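Local coordinates for protein D-alanine--D-alanine ligase (Coxiella burnetii, PDB 3TQT) that probably joins two D-alanine molecules into D-alanyl-D-alanine at the expense of ATP, supplying a dipeptide for peptidoglycan synthesis in the bacterial cell wall, at residues 85-90 and 121-126. Residues are numbered along the deposited sequence; the frame is centred on the assembly and turned at random.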
loop_
_atom_site.group_PDB
_atom_site.type_symbol
_atom_site.label_atom_id
_atom_site.label_comp_id
_atom_site.label_asym_id
_atom_site.label_seq_id
_atom_site.Cartn_x
_atom_site.Cartn_y
_atom_site.Cartn_z
ATOM N N LYS A 85 -11.195 20.839 6.146
ATOM C CA LYS A 85 -12.507 20.275 6.440
ATOM C C LYS A 85 -12.853 19.203 5.415
ATOM O O LYS A 85 -13.570 19.457 4.455
ATOM C CB LYS A 85 -13.573 21.366 6.433
ATOM C CG LYS A 85 -13.316 22.497 7.417
ATOM C CD LYS A 85 -14.590 23.303 7.649
ATOM C CE LYS A 85 -14.362 24.448 8.623
ATOM N NZ LYS A 85 -14.768 25.758 8.039
ATOM N N PRO A 86 -12.339 17.989 5.630
ATOM C CA PRO A 86 -12.445 16.907 4.653
ATOM C C PRO A 86 -13.811 16.234 4.621
ATOM O O PRO A 86 -14.120 15.592 3.619
ATOM C CB PRO A 86 -11.389 15.916 5.133
ATOM C CG PRO A 86 -11.328 16.130 6.605
ATOM C CD PRO A 86 -11.534 17.602 6.802
ATOM N N TRP A 87 -14.600 16.366 5.687
ATOM C CA TRP A 87 -15.879 15.673 5.782
ATOM C C TRP A 87 -16.997 16.620 5.422
ATOM O O TRP A 87 -17.042 17.756 5.911
ATOM C CB TRP A 87 -16.130 15.166 7.201
ATOM C CG TRP A 87 -14.955 14.551 7.869
ATOM C CD1 TRP A 87 -14.525 14.787 9.142
ATOM C CD2 TRP A 87 -14.052 13.586 7.308
ATOM N NE1 TRP A 87 -13.413 14.013 9.416
ATOM C CE2 TRP A 87 -13.100 13.277 8.303
ATOM C CE3 TRP A 87 -13.948 12.961 6.060
ATOM C CZ2 TRP A 87 -12.065 12.375 8.089
ATOM C CZ3 TRP A 87 -12.928 12.045 5.857
ATOM C CH2 TRP A 87 -11.998 11.766 6.863
ATOM N N GLN A 88 -17.911 16.155 4.586
ATOM C CA GLN A 88 -18.998 17.013 4.130
ATOM C C GLN A 88 -20.317 16.318 4.337
ATOM O O GLN A 88 -20.499 15.200 3.887
ATOM C CB GLN A 88 -18.835 17.342 2.650
ATOM C CG GLN A 88 -19.911 18.265 2.109
ATOM C CD GLN A 88 -19.598 18.741 0.713
ATOM O OE1 GLN A 88 -18.457 19.093 0.406
ATOM N NE2 GLN A 88 -20.605 18.741 -0.150
ATOM N N SER A 89 -21.244 16.985 5.011
ATOM C CA SER A 89 -22.545 16.389 5.284
ATOM C C SER A 89 -23.340 16.223 3.992
ATOM O O SER A 89 -23.223 17.037 3.080
ATOM C CB SER A 89 -23.325 17.254 6.276
ATOM O OG SER A 89 -23.433 18.584 5.805
ATOM N N LEU A 90 -24.149 15.170 3.924
ATOM C CA LEU A 90 -24.931 14.866 2.723
ATOM C C LEU A 90 -26.317 15.525 2.689
ATOM O O LEU A 90 -26.966 15.700 3.720
ATOM C CB LEU A 90 -25.056 13.352 2.538
ATOM C CG LEU A 90 -23.774 12.698 2.027
ATOM C CD1 LEU A 90 -23.953 11.200 1.872
ATOM C CD2 LEU A 90 -23.382 13.322 0.699
ATOM N N GLU A 121 -4.400 9.861 2.418
ATOM C CA GLU A 121 -3.330 10.502 1.660
ATOM C C GLU A 121 -3.914 11.401 0.577
ATOM O O GLU A 121 -3.432 12.508 0.355
ATOM C CB GLU A 121 -2.402 9.478 1.009
ATOM C CG GLU A 121 -1.608 8.653 1.989
ATOM C CD GLU A 121 -0.449 9.405 2.592
ATOM O OE1 GLU A 121 -0.166 10.539 2.149
ATOM O OE2 GLU A 121 0.182 8.853 3.517
ATOM N N LEU A 122 -4.949 10.928 -0.104
ATOM C CA LEU A 122 -5.552 11.715 -1.178
ATOM C C LEU A 122 -6.191 12.987 -0.623
ATOM O O LEU A 122 -6.293 13.995 -1.322
ATOM C CB LEU A 122 -6.609 10.899 -1.911
ATOM C CG LEU A 122 -6.065 9.778 -2.784
ATOM C CD1 LEU A 122 -7.212 8.880 -3.204
ATOM C CD2 LEU A 122 -5.379 10.387 -3.999
ATOM N N LEU A 123 -6.634 12.922 0.627
ATOM C CA LEU A 123 -7.227 14.080 1.297
ATOM C C LEU A 123 -6.161 14.951 1.951
ATOM O O LEU A 123 -6.475 15.990 2.535
ATOM C CB LEU A 123 -8.238 13.641 2.352
ATOM C CG LEU A 123 -9.511 12.962 1.851
ATOM C CD1 LEU A 123 -10.368 12.576 3.014
ATOM C CD2 LEU A 123 -10.280 13.885 0.939
ATOM N N ASN A 124 -4.908 14.523 1.855
ATOM C CA ASN A 124 -3.787 15.234 2.459
ATOM C C ASN A 124 -4.031 15.451 3.939
ATOM O O ASN A 124 -3.730 16.517 4.458
ATOM C CB ASN A 124 -3.549 16.604 1.784
ATOM C CG ASN A 124 -3.217 16.483 0.307
ATOM O OD1 ASN A 124 -3.766 17.210 -0.533
ATOM N ND2 ASN A 124 -2.321 15.560 -0.019
ATOM N N LEU A 125 -4.597 14.453 4.616
ATOM C CA LEU A 125 -4.844 14.571 6.047
ATOM C C LEU A 125 -3.773 13.864 6.854
ATOM O O LEU A 125 -3.346 12.775 6.488
ATOM C CB LEU A 125 -6.187 13.965 6.410
ATOM C CG LEU A 125 -7.422 14.667 5.864
ATOM C CD1 LEU A 125 -8.644 13.808 6.121
ATOM C CD2 LEU A 125 -7.572 16.051 6.500
ATOM N N PRO A 126 -3.341 14.474 7.963
ATOM C CA PRO A 126 -2.470 13.702 8.858
ATOM C C PRO A 126 -3.263 12.525 9.409
ATOM O O PRO A 126 -4.457 12.662 9.676
ATOM C CB PRO A 126 -2.133 14.696 9.982
ATOM C CG PRO A 126 -2.454 16.062 9.409
ATOM C CD PRO A 126 -3.595 15.836 8.461
#
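Pro-86 and Trp-87 meet Leu-123 and Leu-125 entirely through carbon, with the leucine methyls doing the touching from the side of 121-126. The aliphatic part of the contact centres on Leu-125: its CD1 lies 3.6 Å from Pro-86 CG and equally close to Pro-86 CB, while its other methyl, CD2, reaches Pro-86 CG at 3.8 Å. Both branches of the leucine therefore rest against the CB-CG edge of the proline. Leu-123 adds a looser touch, CD1 to Pro-86 CB at 4.1 Å.

The aromatic part falls on the far rim of the six-membered ring of Trp-87. Leu-123 CD1 comes obliquely to Trp-87 CZ3 (3.9 Å), and Leu-125 CD1 sits 4.0 Å from Trp-87 CH2, so the two leucines share one rim. With CG anti to its carbonyl carbon (chi1 -43°), the indole turns back beside its own backbone N, and Pro-86 CG settles 3.7 Å above the ring plane, over its centre. Proline and indole thus present a joint apolar surface to the leucines. Ile-76 and Ile-78 of strand 74-78 also touch the indole, whose NE1 is hydrogen-bonded to Ser-8 OG.

Helix 115-122 ends in a Schellman motif, with Asn-124 at positive phi (55°) and its N bonded to Glu-121 O at 2.9 Å. The chain turns at Asn-124, and the leucines before and after it both point toward 85-90. Asn-124 OD1 is meanwhile bonded to Gln-14 of the second subunit.

Within the N-terminal domain, then, the turn that follows helix 115-122 is packed against the loop-to-strand junction at Pro-86 and Trp-87. All four touching residues are buried and meet through carbon alone, so the contact probably depends on close fit and exclusion of water.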